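Long-range contact in transmembrane oligosaccharyl transferase (Archaeoglobus fulgidus, PDB 3WAJ), which belongs to the STT3/AglB family of membrane-embedded oligosaccharyl transferases, whose helical transmembrane part is of the GT-C clan: residues 257-266 and 275-285. Sequence-based numbering, arbitrary orientation.
Sequences SALIYLPFAF and FYSPFQLLVLL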
ATOM      1  N   SER A 257      27.838   6.991   9.334  1.00 48.85           N
ATOM      2  CA  SER A 257      26.557   6.373   8.986  1.00 48.61           C
ATOM      3  C   SER A 257      26.395   5.039   9.694  1.00 48.03           C
ATOM      4  O   SER A 257      25.302   4.702  10.155  1.00 51.69           O
ATOM      5  CB  SER A 257      26.435   6.172   7.472  1.00 48.11           C
ATOM      6  OG  SER A 257      27.364   5.211   7.003  1.00 48.69           O
ATOM      7  N   ALA A 258      27.495   4.288   9.785  1.00 44.32           N
ATOM      8  CA  ALA A 258      27.494   2.983  10.455  1.00 44.79           C
ATOM      9  C   ALA A 258      27.211   3.118  11.958  1.00 50.55           C
ATOM     10  O   ALA A 258      26.506   2.300  12.542  1.00 48.57           O
ATOM     11  CB  ALA A 258      28.802   2.286  10.225  1.00 39.61           C
ATOM     12  N   LEU A 259      27.788   4.145  12.575  1.00 53.54           N
ATOM     13  CA  LEU A 259      27.564   4.433  13.988  1.00 57.91           C
ATOM     14  C   LEU A 259      26.105   4.750  14.262  1.00 59.17           C
ATOM     15  O   LEU A 259      25.529   4.287  15.248  1.00 66.42           O
ATOM     16  CB  LEU A 259      28.414   5.627  14.424  1.00 61.71           C
ATOM     17  CG  LEU A 259      29.846   5.319  14.813  1.00 69.97           C
ATOM     18  CD1 LEU A 259      30.579   6.608  15.151  1.00 77.46           C
ATOM     19  CD2 LEU A 259      29.828   4.374  15.996  1.00 69.25           C
ATOM     20  N   ILE A 260      25.520   5.564  13.395  1.00 51.08           N
ATOM     21  CA  ILE A 260      24.118   5.937  13.515  1.00 53.08           C
ATOM     22  C   ILE A 260      23.209   4.727  13.295  1.00 51.79           C
ATOM     23  O   ILE A 260      22.179   4.578  13.952  1.00 51.45           O
ATOM     24  CB  ILE A 260      23.787   7.052  12.522  1.00 49.90           C
ATOM     25  CG1 ILE A 260      24.591   8.287  12.892  1.00 53.86           C
ATOM     26  CG2 ILE A 260      22.282   7.357  12.496  1.00 44.02           C
ATOM     27  CD1 ILE A 260      24.610   9.302  11.823  1.00 60.28           C
ATOM     28  N   TYR A 261      23.603   3.854  12.377  1.00 48.31           N
ATOM     29  CA  TYR A 261      22.810   2.676  12.087  1.00 44.50           C
ATOM     30  C   TYR A 261      22.913   1.652  13.202  1.00 47.33           C
ATOM     31  O   TYR A 261      21.944   0.942  13.495  1.00 50.00           O
ATOM     32  CB  TYR A 261      23.260   2.037  10.773  1.00 37.36           C
ATOM     33  CG  TYR A 261      22.405   0.857  10.404  1.00 34.33           C
ATOM     34  CD1 TYR A 261      21.107   1.037   9.963  1.00 35.69           C
ATOM     35  CD2 TYR A 261      22.883  -0.430  10.522  1.00 38.76           C
ATOM     36  CE1 TYR A 261      20.307  -0.041   9.634  1.00 43.02           C
ATOM     37  CE2 TYR A 261      22.095  -1.522  10.199  1.00 43.72           C
ATOM     38  CZ  TYR A 261      20.808  -1.322   9.753  1.00 46.03           C
ATOM     39  OH  TYR A 261      20.031  -2.410   9.424  1.00 46.53           O
ATOM     40  N   LEU A 262      24.101   1.593  13.805  1.00 45.19           N
ATOM     41  CA  LEU A 262      24.501   0.548  14.753  1.00 41.73           C
ATOM     42  C   LEU A 262      23.466   0.133  15.813  1.00 43.55           C
ATOM     43  O   LEU A 262      23.250  -1.064  16.018  1.00 47.68           O
ATOM     44  CB  LEU A 262      25.828   0.914  15.422  1.00 43.29           C
ATOM     45  CG  LEU A 262      26.416  -0.073  16.427  1.00 38.58           C
ATOM     46  CD1 LEU A 262      26.549  -1.438  15.768  1.00 40.66           C
ATOM     47  CD2 LEU A 262      27.783   0.425  16.920  1.00 42.05           C
ATOM     48  N   PRO A 263      22.829   1.106  16.489  1.00 40.92           N
ATOM     49  CA  PRO A 263      21.858   0.692  17.510  1.00 48.92           C
ATOM     50  C   PRO A 263      20.691  -0.130  16.967  1.00 49.69           C
ATOM     51  O   PRO A 263      20.033  -0.833  17.746  1.00 48.64           O
ATOM     52  CB  PRO A 263      21.326   2.030  18.050  1.00 47.39           C
ATOM     53  CG  PRO A 263      22.412   2.994  17.811  1.00 46.54           C
ATOM     54  CD  PRO A 263      23.078   2.561  16.526  1.00 45.05           C
ATOM     55  N   PHE A 264      20.438  -0.050  15.663  1.00 46.83           N
ATOM     56  CA  PHE A 264      19.253  -0.693  15.100  1.00 49.24           C
ATOM     57  C   PHE A 264      19.581  -1.950  14.302  1.00 47.80           C
ATOM     58  O   PHE A 264      18.684  -2.636  13.801  1.00 48.62           O
ATOM     59  CB  PHE A 264      18.485   0.304  14.241  1.00 44.43           C
ATOM     60  CG  PHE A 264      18.273   1.630  14.913  1.00 44.15           C
ATOM     61  CD1 PHE A 264      17.140   1.857  15.693  1.00 42.35           C
ATOM     62  CD2 PHE A 264      19.207   2.652  14.770  1.00 48.21           C
ATOM     63  CE1 PHE A 264      16.937   3.094  16.315  1.00 39.46           C
ATOM     64  CE2 PHE A 264      19.015   3.893  15.387  1.00 45.84           C
ATOM     65  CZ  PHE A 264      17.881   4.108  16.168  1.00 39.19           C
ATOM     66  N   ALA A 265      20.870  -2.256  14.225  1.00 36.19           N
ATOM     67  CA  ALA A 265      21.368  -3.325  13.368  1.00 38.48           C
ATOM     68  C   ALA A 265      20.857  -4.692  13.761  1.00 39.32           C
ATOM     69  O   ALA A 265      20.858  -5.604  12.950  1.00 44.49           O
ATOM     70  CB  ALA A 265      22.917  -3.321  13.333  1.00 37.86           C
ATOM     71  N   PHE A 266      20.428  -4.848  15.009  1.00 48.01           N
ATOM     72  CA  PHE A 266      20.166  -6.182  15.546  1.00 47.12           C
ATOM     73  C   PHE A 266      18.718  -6.431  15.933  1.00 52.39           C
ATOM     74  O   PHE A 266      18.437  -6.961  17.015  1.00 56.73           O
ATOM     75  CB  PHE A 266      21.092  -6.427  16.739  1.00 48.50           C
ATOM     76  CG  PHE A 266      22.529  -6.175  16.425  1.00 45.28           C
ATOM     77  CD1 PHE A 266      23.273  -7.124  15.739  1.00 42.11           C
ATOM     78  CD2 PHE A 266      23.128  -4.972  16.776  1.00 48.53           C
ATOM     79  CE1 PHE A 266      24.605  -6.886  15.425  1.00 47.01           C
ATOM     80  CE2 PHE A 266      24.454  -4.728  16.471  1.00 50.93           C
ATOM     81  CZ  PHE A 266      25.195  -5.687  15.791  1.00 48.58           C
ATOM     82  N   PHE A 275      14.347  -5.383   6.290  1.00 32.36           N
ATOM     83  CA  PHE A 275      14.306  -5.349   7.749  1.00 30.70           C
ATOM     84  C   PHE A 275      15.620  -4.856   8.379  1.00 41.55           C
ATOM     85  O   PHE A 275      16.681  -4.867   7.734  1.00 42.08           O
ATOM     86  CB  PHE A 275      13.949  -6.735   8.281  1.00 28.33           C
ATOM     87  CG  PHE A 275      12.597  -7.228   7.819  1.00 32.89           C
ATOM     88  CD1 PHE A 275      11.428  -6.742   8.413  1.00 28.93           C
ATOM     89  CD2 PHE A 275      12.488  -8.157   6.781  1.00 30.74           C
ATOM     90  CE1 PHE A 275      10.158  -7.185   7.995  1.00 33.27           C
ATOM     91  CE2 PHE A 275      11.220  -8.607   6.352  1.00 31.81           C
ATOM     92  CZ  PHE A 275      10.050  -8.116   6.963  1.00 28.78           C
ATOM     93  N   TYR A 276      15.552  -4.434   9.640  1.00 44.46           N
ATOM     94  CA  TYR A 276      16.710  -3.829  10.300  1.00 42.38           C
ATOM     95  C   TYR A 276      17.705  -4.858  10.850  1.00 43.39           C
ATOM     96  O   TYR A 276      17.602  -5.320  11.987  1.00 43.59           O
ATOM     97  CB  TYR A 276      16.266  -2.753  11.308  1.00 35.97           C
ATOM     98  CG  TYR A 276      15.857  -1.522  10.545  1.00 36.76           C
ATOM     99  CD1 TYR A 276      16.785  -0.526  10.246  1.00 36.16           C
ATOM    100  CD2 TYR A 276      14.571  -1.402  10.022  1.00 34.68           C
ATOM    101  CE1 TYR A 276      16.435   0.585   9.494  1.00 35.54           C
ATOM    102  CE2 TYR A 276      14.208  -0.296   9.262  1.00 35.04           C
ATOM    103  CZ  TYR A 276      15.141   0.693   9.001  1.00 38.28           C
ATOM    104  OH  TYR A 276      14.779   1.790   8.250  1.00 38.40           O
ATOM    105  N   SER A 277      18.670  -5.197   9.994  1.00 40.08           N
ATOM    106  CA  SER A 277      19.539  -6.347  10.186  1.00 40.79           C
ATOM    107  C   SER A 277      20.997  -5.913  10.159  1.00 45.29           C
ATOM    108  O   SER A 277      21.299  -4.757   9.851  1.00 44.95           O
ATOM    109  CB  SER A 277      19.267  -7.404   9.108  1.00 39.55           C
ATOM    110  OG  SER A 277      19.771  -7.021   7.850  1.00 45.29           O
ATOM    111  N   PRO A 278      21.917  -6.824  10.518  1.00 48.49           N
ATOM    112  CA  PRO A 278      23.291  -6.309  10.459  1.00 44.57           C
ATOM    113  C   PRO A 278      23.875  -6.285   9.041  1.00 42.34           C
ATOM    114  O   PRO A 278      24.996  -5.801   8.863  1.00 45.50           O
ATOM    115  CB  PRO A 278      24.071  -7.248  11.391  1.00 44.67           C
ATOM    116  CG  PRO A 278      23.275  -8.512  11.421  1.00 50.96           C
ATOM    117  CD  PRO A 278      21.826  -8.132  11.203  1.00 47.45           C
ATOM    118  N   PHE A 279      23.129  -6.773   8.053  1.00 43.47           N
ATOM    119  CA  PHE A 279      23.544  -6.648   6.657  1.00 41.81           C
ATOM    120  C   PHE A 279      23.852  -5.189   6.298  1.00 42.94           C
ATOM    121  O   PHE A 279      24.896  -4.875   5.714  1.00 41.48           O
ATOM    122  CB  PHE A 279      22.464  -7.174   5.707  1.00 38.46           C
ATOM    123  CG  PHE A 279      22.801  -6.963   4.255  1.00 39.12           C
ATOM    124  CD1 PHE A 279      22.119  -6.025   3.499  1.00 37.72           C
ATOM    125  CD2 PHE A 279      23.835  -7.685   3.653  1.00 37.91           C
ATOM    126  CE1 PHE A 279      22.439  -5.815   2.155  1.00 44.47           C
ATOM    127  CE2 PHE A 279      24.162  -7.478   2.313  1.00 40.54           C
ATOM    128  CZ  PHE A 279      23.469  -6.542   1.565  1.00 42.63           C
ATOM    129  N   GLN A 280      22.928  -4.301   6.649  1.00 39.41           N
ATOM    130  CA  GLN A 280      23.073  -2.892   6.320  1.00 40.54           C
ATOM    131  C   GLN A 280      24.318  -2.293   6.990  1.00 47.30           C
ATOM    132  O   GLN A 280      25.053  -1.526   6.356  1.00 50.27           O
ATOM    133  CB  GLN A 280      21.782  -2.112   6.642  1.00 39.47           C
ATOM    134  CG  GLN A 280      20.585  -2.469   5.747  1.00 36.57           C
ATOM    135  CD  GLN A 280      19.666  -3.562   6.321  1.00 41.02           C
ATOM    136  OE1 GLN A 280      20.096  -4.446   7.081  1.00 38.27           O
ATOM    137  NE2 GLN A 280      18.389  -3.506   5.940  1.00 41.03           N
ATOM    138  N   LEU A 281      24.558  -2.676   8.252  1.00 45.61           N
ATOM    139  CA  LEU A 281      25.761  -2.300   9.005  1.00 43.51           C
ATOM    140  C   LEU A 281      27.042  -2.752   8.290  1.00 45.77           C
ATOM    141  O   LEU A 281      28.019  -2.006   8.208  1.00 46.36           O
ATOM    142  CB  LEU A 281      25.718  -2.912  10.413  1.00 42.58           C
ATOM    143  CG  LEU A 281      26.898  -2.650  11.365  1.00 42.01           C
ATOM    144  CD1 LEU A 281      27.036  -1.164  11.701  1.00 38.40           C
ATOM    145  CD2 LEU A 281      26.791  -3.462  12.657  1.00 38.71           C
ATOM    146  N   LEU A 282      27.029  -3.982   7.783  1.00 42.54           N
ATOM    147  CA  LEU A 282      28.146  -4.504   7.010  1.00 45.07           C
ATOM    148  C   LEU A 282      28.367  -3.634   5.783  1.00 50.36           C
ATOM    149  O   LEU A 282      29.510  -3.311   5.447  1.00 55.23           O
ATOM    150  CB  LEU A 282      27.877  -5.948   6.587  1.00 47.87           C
ATOM    151  CG  LEU A 282      28.536  -7.075   7.384  1.00 55.11           C
ATOM    152  CD1 LEU A 282      28.637  -6.751   8.866  1.00 57.58           C
ATOM    153  CD2 LEU A 282      27.759  -8.369   7.173  1.00 49.28           C
ATOM    154  N   VAL A 283      27.281  -3.247   5.117  1.00 41.29           N
ATOM    155  CA  VAL A 283      27.409  -2.426   3.916  1.00 41.59           C
ATOM    156  C   VAL A 283      28.094  -1.106   4.234  1.00 37.80           C
ATOM    157  O   VAL A 283      29.019  -0.698   3.545  1.00 39.25           O
ATOM    158  CB  VAL A 283      26.056  -2.163   3.214  1.00 42.97           C
ATOM    159  CG1 VAL A 283      26.262  -1.234   2.024  1.00 39.60           C
ATOM    160  CG2 VAL A 283      25.450  -3.465   2.744  1.00 42.94           C
ATOM    161  N   LEU A 284      27.657  -0.456   5.302  1.00 37.47           N
ATOM    162  CA  LEU A 284      28.210   0.843   5.656  1.00 42.74           C
ATOM    163  C   LEU A 284      29.655   0.749   6.188  1.00 49.43           C
ATOM    164  O   LEU A 284      30.486   1.602   5.870  1.00 53.43           O
ATOM    165  CB  LEU A 284      27.264   1.596   6.602  1.00 44.18           C
ATOM    166  CG  LEU A 284      25.841   1.737   6.032  1.00 45.96           C
ATOM    167  CD1 LEU A 284      24.883   2.338   7.048  1.00 40.96           C
ATOM    168  CD2 LEU A 284      25.836   2.574   4.749  1.00 42.62           C
ATOM    169  N   LEU A 285      29.961  -0.289   6.970  1.00 49.60           N
ATOM    170  CA  LEU A 285      31.333  -0.504   7.448  1.00 47.47           C
ATOM    171  C   LEU A 285      32.247  -0.914   6.301  1.00 45.79           C
ATOM    172  O   LEU A 285      33.364  -0.417   6.181  1.00 48.23           O
ATOM    173  CB  LEU A 285      31.392  -1.568   8.546  1.00 46.64           C
ATOM    174  CG  LEU A 285      30.925  -1.206   9.950  1.00 48.67           C
ATOM    175  CD1 LEU A 285      30.729  -2.487  10.776  1.00 45.04           C
ATOM    176  CD2 LEU A 285      31.908  -0.263  10.635  1.00 47.07           C
TER
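The phenol of Y261 reaches across to the start of helix 278-303, where its OH donates to S277 O at 2.7 Å. The hydroxyl lies in the carbonyl plane, on a lone pair (C=O...O angle 138°), and the acceptor sits at the edge of the tyrosine ring. With CG anti to the backbone N, chi1 of -177° directs the ring toward the turn, and the length of tyrosine brings OH to S277 O. The ring packs with CD2 3.8 Å from L281 CB, the backbone N of L281 lying close to CE2, and CE1 is 3.6 Å from CD1 of Y276, approaching that second ring at its edge, near its plane.

L281 suits the middle of the interface because its branches spread. CD1 lies against A258, while CD2 meets L262 CD1 at 3.7 Å and also touches A265 CB. The small A258 lets the backbones come close, its CA 5.3 Å from L284 CA. S257 packs OG against the same leucine and satisfies that hydroxyl within its own helix, at F254 O.

Together the segments form the closed end of an antiparallel helical hairpin in the membrane part of this STT3-type protein, with the axes of the short segments 257-261 and 278-285 8.9 Å apart and crossing at -163°. Beside the turn, the side chains of F266 and P278 cross at about a right angle, F266 CE1 coming near P278 CB, proline being well tolerated in the first turn of a helix.

S277 is the N-cap of the returning helix and forms a capping box with Q280, although the bonds F279 N to S277 OG and S277 N to Q280 OE1 are both weak. Bent at chi2, Q280 crosses the Y261 phenol obliquely, its CB and OE1 close to OH, and its NE2 donates to F275 O at 2.8 Å and also to G216 O. Farther out, Y276 OH bonds to V212 O of helix 199-214; the side chain of V212 also touches Y261.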